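Local structure of ferrous iron transport protein B (Escherichia coli, 3I8S) at residues I116-L122 against C143-V149; L19-L23 against I156-K160. The protein takes up ferrous iron across the inner membrane in a GTP-driven process, its cytosolic N-terminal G domain binding and slowly hydrolysing GTP. One frame throughout, in Å; residues are numbered along the deposited sequence.

Contact 1: residues I116-L122 against C143-V149; sequences IVALNML and CPVIPLV
Ile116 and Ile146 touch on one face of a parallel strand pair, CG2 of Ile116 lying 3.8 Å from CG1 of Ile146, at the edge of the P-loop GTPase sheet. The two side chains cross obliquely beneath helix 154-164, which packs on both. Farther along this face, Ala118 CB meets Leu148 CD1 at 3.9 Å. Val117, Leu119 and Val145 point to the other face, where helix 134-141 packs on Val117 and Val145. CG1 of Val117 stands anti to the backbone N (chi1 167°), which turns CG2 toward Cys143 SG, 3.8 Å away.

Four backbone hydrogen bonds join the two segments, Val117 and Leu119 each giving an N-H and a carbonyl. Val117 N donates to Pro144 O and Leu119 N to Ile146 O, while Ile146 N donates to Val117 O in a nearly straight bond and Leu148 N to Leu119 O at 2.7 Å. Strand 145-147 is outermost in the sheet of this chain, whereas strand 115-120 also pairs with strand 88-94.

At the nucleotide end, where Asn120, Met121, Leu122 and Val149 belong to the GTP site, Leu122, in the first turn of helix 122-127, reaches across to set CD1 3.9 Å from Pro147 CB. Leu148 CD1 sits over the face of the Asn120 amide, 3.8 Å from OD1; ND2 makes a weak hydrogen bond to Ser14 O of the P-loop. A water donates to Leu148 O at 2.8 Å and weakly to Asn120 OD1, and accepts a weak bond from Leu122 N.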
ATOM      1  N   ILE A 116      -3.830  -0.670  -8.013  1.00 25.89           N
ATOM      2  CA  ILE A 116      -3.738  -1.805  -8.878  1.00 25.89           C
ATOM      3  C   ILE A 116      -2.536  -2.597  -8.380  1.00 25.14           C
ATOM      4  O   ILE A 116      -1.444  -2.028  -8.237  1.00 24.41           O
ATOM      5  CB  ILE A 116      -3.475  -1.381 -10.336  1.00 25.52           C
ATOM      6  CG1 ILE A 116      -4.699  -0.615 -10.896  1.00 27.50           C
ATOM      7  CG2 ILE A 116      -3.182  -2.643 -11.181  1.00 25.79           C
ATOM      8  CD1 ILE A 116      -4.361   0.190 -12.102  1.00 26.22           C
ATOM      9  N   VAL A 117      -2.712  -3.889  -8.090  1.00 24.44           N
ATOM     10  CA  VAL A 117      -1.535  -4.737  -7.785  1.00 24.34           C
ATOM     11  C   VAL A 117      -0.928  -5.258  -9.061  1.00 23.22           C
ATOM     12  O   VAL A 117      -1.625  -5.896  -9.904  1.00 23.14           O
ATOM     13  CB  VAL A 117      -1.860  -5.907  -6.821  1.00 24.86           C
ATOM     14  CG1 VAL A 117      -0.757  -6.931  -6.759  1.00 24.62           C
ATOM     15  CG2 VAL A 117      -2.250  -5.362  -5.468  1.00 28.65           C
ATOM     16  N   ALA A 118       0.371  -5.047  -9.203  1.00 22.86           N
ATOM     17  CA  ALA A 118       1.111  -5.686 -10.289  1.00 23.43           C
ATOM     18  C   ALA A 118       1.933  -6.827  -9.692  1.00 24.68           C
ATOM     19  O   ALA A 118       2.923  -6.585  -8.991  1.00 22.82           O
ATOM     20  CB  ALA A 118       1.993  -4.710 -11.008  1.00 24.57           C
ATOM     21  N   LEU A 119       1.534  -8.045 -10.042  1.00 23.77           N
ATOM     22  CA  LEU A 119       2.144  -9.254  -9.526  1.00 25.22           C
ATOM     23  C   LEU A 119       3.302  -9.676 -10.406  1.00 25.41           C
ATOM     24  O   LEU A 119       3.138 -10.081 -11.591  1.00 25.66           O
ATOM     25  CB  LEU A 119       1.084 -10.350  -9.337  1.00 24.42           C
ATOM     26  CG  LEU A 119       1.415 -11.566  -8.480  1.00 24.77           C
ATOM     27  CD1 LEU A 119       1.624 -11.246  -6.994  1.00 24.16           C
ATOM     28  CD2 LEU A 119       0.306 -12.639  -8.606  1.00 25.70           C
ATOM     29  N   ASN A 120       4.482  -9.594  -9.783  1.00 25.57           N
ATOM     30  CA  ASN A 120       5.767  -9.838 -10.400  1.00 27.82           C
ATOM     31  C   ASN A 120       6.472 -11.123  -9.925  1.00 26.33           C
ATOM     32  O   ASN A 120       6.032 -11.780  -8.997  1.00 24.58           O
ATOM     33  CB  ASN A 120       6.677  -8.640 -10.013  1.00 29.62           C
ATOM     34  CG  ASN A 120       7.371  -8.066 -11.162  1.00 36.19           C
ATOM     35  OD1 ASN A 120       7.387  -8.636 -12.259  1.00 41.91           O
ATOM     36  ND2 ASN A 120       7.962  -6.908 -10.951  1.00 40.37           N
ATOM     37  N   MET A 121       7.618 -11.444 -10.537  1.00 26.42           N
ATOM     38  CA  MET A 121       8.411 -12.633 -10.185  1.00 27.83           C
ATOM     39  C   MET A 121       7.618 -13.933 -10.248  1.00 27.63           C
ATOM     40  O   MET A 121       7.820 -14.848  -9.455  1.00 25.97           O
ATOM     41  CB  MET A 121       9.042 -12.467  -8.791  1.00 28.64           C
ATOM     42  CG  MET A 121       9.635 -11.090  -8.517  1.00 32.69           C
ATOM     43  SD  MET A 121      10.977 -10.659  -9.640  1.00 38.68           S
ATOM     44  CE  MET A 121      11.519  -9.069  -9.031  1.00 33.42           C
ATOM     45  N   LEU A 122       6.704 -13.999 -11.216  1.00 28.21           N
ATOM     46  CA  LEU A 122       5.899 -15.181 -11.463  1.00 29.49           C
ATOM     47  C   LEU A 122       6.741 -16.424 -11.818  1.00 29.18           C
ATOM     48  O   LEU A 122       6.414 -17.548 -11.446  1.00 29.54           O
ATOM     49  CB  LEU A 122       4.966 -14.874 -12.634  1.00 29.96           C
ATOM     50  CG  LEU A 122       4.031 -13.691 -12.391  1.00 30.83           C
ATOM     51  CD1 LEU A 122       3.294 -13.330 -13.710  1.00 33.44           C
ATOM     52  CD2 LEU A 122       3.084 -14.070 -11.290  1.00 28.93           C
ATOM     53  N   CYS A 143      -9.130  -5.064  -5.081  1.00 24.82           N
ATOM     54  CA  CYS A 143      -8.511  -4.317  -6.145  1.00 25.29           C
ATOM     55  C   CYS A 143      -7.988  -5.273  -7.219  1.00 25.14           C
ATOM     56  O   CYS A 143      -7.797  -6.480  -6.954  1.00 23.75           O
ATOM     57  CB  CYS A 143      -7.396  -3.407  -5.605  1.00 26.04           C
ATOM     58  SG  CYS A 143      -5.913  -4.276  -5.064  1.00 29.66           S
ATOM     59  N   PRO A 144      -7.804  -4.754  -8.465  1.00 25.58           N
ATOM     60  CA  PRO A 144      -7.254  -5.546  -9.547  1.00 25.31           C
ATOM     61  C   PRO A 144      -5.882  -6.137  -9.221  1.00 23.95           C
ATOM     62  O   PRO A 144      -5.039  -5.505  -8.558  1.00 25.03           O
ATOM     63  CB  PRO A 144      -7.110  -4.532 -10.684  1.00 25.65           C
ATOM     64  CG  PRO A 144      -8.010  -3.388 -10.334  1.00 26.49           C
ATOM     65  CD  PRO A 144      -8.106  -3.369  -8.884  1.00 26.39           C
ATOM     66  N   VAL A 145      -5.661  -7.344  -9.682  1.00 24.19           N
ATOM     67  CA  VAL A 145      -4.365  -8.004  -9.543  1.00 23.28           C
ATOM     68  C   VAL A 145      -3.975  -8.421 -10.946  1.00 23.19           C
ATOM     69  O   VAL A 145      -4.678  -9.247 -11.581  1.00 22.22           O
ATOM     70  CB  VAL A 145      -4.408  -9.228  -8.583  1.00 24.36           C
ATOM     71  CG1 VAL A 145      -3.068 -10.024  -8.612  1.00 23.97           C
ATOM     72  CG2 VAL A 145      -4.758  -8.771  -7.123  1.00 23.59           C
ATOM     73  N   ILE A 146      -2.914  -7.800 -11.454  1.00 22.78           N
ATOM     74  CA  ILE A 146      -2.480  -7.994 -12.821  1.00 23.70           C
ATOM     75  C   ILE A 146      -1.161  -8.767 -12.823  1.00 23.21           C
ATOM     76  O   ILE A 146      -0.148  -8.290 -12.332  1.00 22.67           O
ATOM     77  CB  ILE A 146      -2.270  -6.618 -13.561  1.00 23.96           C
ATOM     78  CG1 ILE A 146      -3.508  -5.739 -13.445  1.00 24.92           C
ATOM     79  CG2 ILE A 146      -1.839  -6.838 -14.979  1.00 25.44           C
ATOM     80  CD1 ILE A 146      -4.748  -6.318 -13.855  1.00 25.81           C
ATOM     81  N   PRO A 147      -1.153  -9.940 -13.425  1.00 24.12           N
ATOM     82  CA  PRO A 147       0.112 -10.697 -13.502  1.00 24.59           C
ATOM     83  C   PRO A 147       1.072 -10.128 -14.553  1.00 25.35           C
ATOM     84  O   PRO A 147       0.692  -9.990 -15.727  1.00 24.01           O
ATOM     85  CB  PRO A 147      -0.351 -12.077 -13.885  1.00 24.60           C
ATOM     86  CG  PRO A 147      -1.632 -11.921 -14.557  1.00 25.14           C
ATOM     87  CD  PRO A 147      -2.266 -10.651 -14.065  1.00 23.92           C
ATOM     88  N   LEU A 148       2.305  -9.806 -14.142  1.00 24.67           N
ATOM     89  CA  LEU A 148       3.245  -9.176 -15.053  1.00 26.20           C
ATOM     90  C   LEU A 148       4.023 -10.193 -15.837  1.00 28.12           C
ATOM     91  O   LEU A 148       5.187 -10.514 -15.558  1.00 29.27           O
ATOM     92  CB  LEU A 148       4.163  -8.177 -14.354  1.00 26.46           C
ATOM     93  CG  LEU A 148       3.630  -6.818 -13.921  1.00 30.69           C
ATOM     94  CD1 LEU A 148       4.847  -6.022 -13.368  1.00 31.24           C
ATOM     95  CD2 LEU A 148       2.902  -6.082 -15.042  1.00 33.33           C
ATOM     96  N   VAL A 149       3.330 -10.726 -16.833  1.00 28.88           N
ATOM     97  CA  VAL A 149       3.855 -11.669 -17.733  1.00 29.48           C
ATOM     98  C   VAL A 149       4.883 -10.944 -18.604  1.00 30.55           C
ATOM     99  O   VAL A 149       4.551  -9.926 -19.270  1.00 29.17           O
ATOM    100  CB  VAL A 149       2.707 -12.257 -18.581  1.00 29.30           C
ATOM    101  CG1 VAL A 149       3.256 -13.046 -19.730  1.00 28.50           C
ATOM    102  CG2 VAL A 149       1.797 -13.106 -17.670  1.00 27.56           C
TER
HETATM  103  O   HOH W   1       6.778 -11.744 -13.674  1.00 28.39           O

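Contact 2: residues L19-L23 against I156-K160; sequences LFNQL and IEALK
This is an apolar helix-to-helix contact on one side of the G-domain sheet, between helix 16-24, which follows the P-loop, and helix 154-164, which follows edge strand 145-147. The segment axes cross at -80° with a closest approach of 12.1 Å, a gap filled by aliphatic side chains. Ile156 is central: its CD1 presses on Gln22 CB at 3.5 Å and lies beside Gln22 OE1, while on its other branch CG2 meets Leu23 CD2 at 3.9 Å. Leu19 and Ile156 lie alongside each other in opposite senses, CD1 to CD1 at 4.0 Å. Leu19 and Leu159 instead meet tip to tip, CD2 to CD2 at 3.9 Å, each with CG anti to its own backbone N (chi1 -178° and -177°).

At the polar margin the extended Lys160 passes Leu23 in the reverse direction, its CE 4.0 Å from Leu23 CD2. Its NZ donates to a water at 2.9 Å that in turn donates to Leu23 O, and also bonds Ser46 O, where strand 39-46 ends. Beneath lie the strands: Leu19 rests on Val92 and Leu159 on Ile90 of strand 88-94, and Leu23 touches both Leu54 of strand 51-56 and Phe45 of strand 39-46.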
ATOM      1  N   LEU A  19      10.103  -2.369 -13.649  1.00 25.35           N
ATOM      2  CA  LEU A  19       8.775  -1.954 -14.150  1.00 24.92           C
ATOM      3  C   LEU A  19       8.781  -0.456 -14.488  1.00 24.57           C
ATOM      4  O   LEU A  19       8.277  -0.030 -15.525  1.00 24.78           O
ATOM      5  CB  LEU A  19       7.626  -2.300 -13.193  1.00 25.23           C
ATOM      6  CG  LEU A  19       6.214  -1.938 -13.694  1.00 25.26           C
ATOM      7  CD1 LEU A  19       5.967  -2.497 -15.167  1.00 24.29           C
ATOM      8  CD2 LEU A  19       5.138  -2.419 -12.696  1.00 25.76           C
ATOM      9  N   PHE A  20       9.333   0.331 -13.586  1.00 24.31           N
ATOM     10  CA  PHE A  20       9.449   1.776 -13.793  1.00 24.68           C
ATOM     11  C   PHE A  20      10.165   2.051 -15.108  1.00 24.83           C
ATOM     12  O   PHE A  20       9.672   2.814 -15.937  1.00 25.66           O
ATOM     13  CB  PHE A  20      10.230   2.435 -12.644  1.00 23.94           C
ATOM     14  CG  PHE A  20      10.355   3.906 -12.801  1.00 23.87           C
ATOM     15  CD1 PHE A  20       9.264   4.735 -12.502  1.00 23.83           C
ATOM     16  CD2 PHE A  20      11.488   4.468 -13.315  1.00 24.05           C
ATOM     17  CE1 PHE A  20       9.346   6.100 -12.678  1.00 22.11           C
ATOM     18  CE2 PHE A  20      11.579   5.869 -13.492  1.00 25.56           C
ATOM     19  CZ  PHE A  20      10.481   6.676 -13.169  1.00 22.65           C
ATOM     20  N   ASN A  21      11.322   1.420 -15.285  1.00 24.75           N
ATOM     21  CA  ASN A  21      12.130   1.612 -16.477  1.00 25.78           C
ATOM     22  C   ASN A  21      11.426   1.138 -17.753  1.00 25.33           C
ATOM     23  O   ASN A  21      11.511   1.783 -18.796  1.00 25.60           O
ATOM     24  CB  ASN A  21      13.480   0.922 -16.294  1.00 25.69           C
ATOM     25  CG  ASN A  21      14.369   1.665 -15.349  1.00 27.43           C
ATOM     26  OD1 ASN A  21      14.219   2.877 -15.178  1.00 26.86           O
ATOM     27  ND2 ASN A  21      15.338   0.957 -14.743  1.00 28.44           N
ATOM     28  N   GLN A  22      10.700   0.034 -17.648  1.00 25.47           N
ATOM     29  CA  GLN A  22       9.953  -0.510 -18.778  1.00 26.70           C
ATOM     30  C   GLN A  22       8.835   0.426 -19.210  1.00 26.33           C
ATOM     31  O   GLN A  22       8.602   0.612 -20.399  1.00 28.08           O
ATOM     32  CB  GLN A  22       9.358  -1.858 -18.396  1.00 27.22           C
ATOM     33  CG  GLN A  22      10.390  -2.945 -18.392  1.00 28.22           C
ATOM     34  CD  GLN A  22       9.882  -4.264 -17.881  1.00 29.83           C
ATOM     35  OE1 GLN A  22       8.813  -4.361 -17.278  1.00 35.19           O
ATOM     36  NE2 GLN A  22      10.684  -5.299 -18.080  1.00 37.18           N
ATOM     37  N   LEU A  23       8.149   1.019 -18.253  1.00 25.01           N
ATOM     38  CA  LEU A  23       6.985   1.879 -18.543  1.00 24.67           C
ATOM     39  C   LEU A  23       7.414   3.224 -19.129  1.00 24.63           C
ATOM     40  O   LEU A  23       6.826   3.730 -20.069  1.00 24.05           O
ATOM     41  CB  LEU A  23       6.179   2.079 -17.281  1.00 23.61           C
ATOM     42  CG  LEU A  23       5.294   0.886 -16.910  1.00 24.07           C
ATOM     43  CD1 LEU A  23       4.707   1.117 -15.540  1.00 22.38           C
ATOM     44  CD2 LEU A  23       4.205   0.726 -17.977  1.00 24.85           C
ATOM     45  N   ILE A 156       2.621  -5.722 -19.262  1.00 24.51           N
ATOM     46  CA  ILE A 156       2.560  -4.288 -19.383  1.00 25.01           C
ATOM     47  C   ILE A 156       1.306  -3.806 -20.081  1.00 24.06           C
ATOM     48  O   ILE A 156       0.674  -2.837 -19.638  1.00 24.72           O
ATOM     49  CB  ILE A 156       3.844  -3.705 -19.988  1.00 24.84           C
ATOM     50  CG1 ILE A 156       4.930  -3.758 -18.899  1.00 26.08           C
ATOM     51  CG2 ILE A 156       3.622  -2.259 -20.445  1.00 26.04           C
ATOM     52  CD1 ILE A 156       6.100  -2.885 -19.177  1.00 28.23           C
ATOM     53  N   GLU A 157       0.911  -4.493 -21.128  1.00 22.82           N
ATOM     54  CA  GLU A 157      -0.330  -4.150 -21.802  1.00 23.91           C
ATOM     55  C   GLU A 157      -1.570  -4.347 -20.924  1.00 23.31           C
ATOM     56  O   GLU A 157      -2.435  -3.490 -20.911  1.00 22.49           O
ATOM     57  CB  GLU A 157      -0.438  -4.880 -23.138  1.00 24.09           C
ATOM     58  CG  GLU A 157       0.640  -4.383 -24.149  1.00 28.46           C
ATOM     59  CD  GLU A 157       0.720  -2.834 -24.231  1.00 36.60           C
ATOM     60  OE1 GLU A 157      -0.298  -2.219 -24.669  1.00 41.18           O
ATOM     61  OE2 GLU A 157       1.753  -2.227 -23.798  1.00 37.57           O
ATOM     62  N   ALA A 158      -1.632  -5.449 -20.171  1.00 23.42           N
ATOM     63  CA  ALA A 158      -2.720  -5.670 -19.197  1.00 22.78           C
ATOM     64  C   ALA A 158      -2.733  -4.615 -18.078  1.00 22.54           C
ATOM     65  O   ALA A 158      -3.806  -4.184 -17.610  1.00 21.74           O
ATOM     66  CB  ALA A 158      -2.651  -7.063 -18.622  1.00 22.19           C
ATOM     67  N   LEU A 159      -1.549  -4.185 -17.635  1.00 22.49           N
ATOM     68  CA  LEU A 159      -1.456  -3.145 -16.640  1.00 22.89           C
ATOM     69  C   LEU A 159      -2.028  -1.818 -17.178  1.00 22.90           C
ATOM     70  O   LEU A 159      -2.761  -1.113 -16.461  1.00 20.33           O
ATOM     71  CB  LEU A 159       0.012  -2.945 -16.214  1.00 22.06           C
ATOM     72  CG  LEU A 159       0.319  -1.933 -15.098  1.00 22.39           C
ATOM     73  CD1 LEU A 159      -0.497  -2.308 -13.836  1.00 24.16           C
ATOM     74  CD2 LEU A 159       1.884  -1.875 -14.861  1.00 23.41           C
ATOM     75  N   LYS A 160      -1.682  -1.476 -18.429  1.00 22.67           N
ATOM     76  CA  LYS A 160      -2.191  -0.241 -19.027  1.00 22.59           C
ATOM     77  C   LYS A 160      -3.714  -0.287 -19.189  1.00 22.35           C
ATOM     78  O   LYS A 160      -4.364   0.708 -18.972  1.00 23.13           O
ATOM     79  CB  LYS A 160      -1.467   0.090 -20.334  1.00 23.36           C
ATOM     80  CG  LYS A 160      -0.015   0.517 -20.143  1.00 23.84           C
ATOM     81  CD  LYS A 160       0.576   1.009 -21.401  1.00 25.66           C
ATOM     82  CE  LYS A 160       1.981   1.486 -21.258  1.00 24.93           C
ATOM     83  NZ  LYS A 160       2.425   2.166 -22.553  1.00 26.28           N
TER
HETATM   84  O   HOH W   2       5.195   2.515 -21.838  1.00 24.45           O

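Overall arrangement
Contacts 1 and 2 are neighbours, their centres 11 Å apart, and contact 1 is nested in the loop of chain that contact 2 closes. A short loop carrying Val149, Ser150 and Thr151 of the GTP site joins strand 145-147 of the one to helix 154-164 of the other. The two share an apolar layer: Leu148 CD1 meets Leu19 CD2 at 3.7 Å, Ile146 CG2 meets Ala158 CB at 3.7 Å, and Ile116 CG2 meets Leu159 CD1 at 3.8 Å. Both approach the GTP site, here without nucleotide. Contact 1 contributes residues to it, and the side chain of Leu19 lies about 5 Å from that of Asn120 and about 6 Å from that of Lys16.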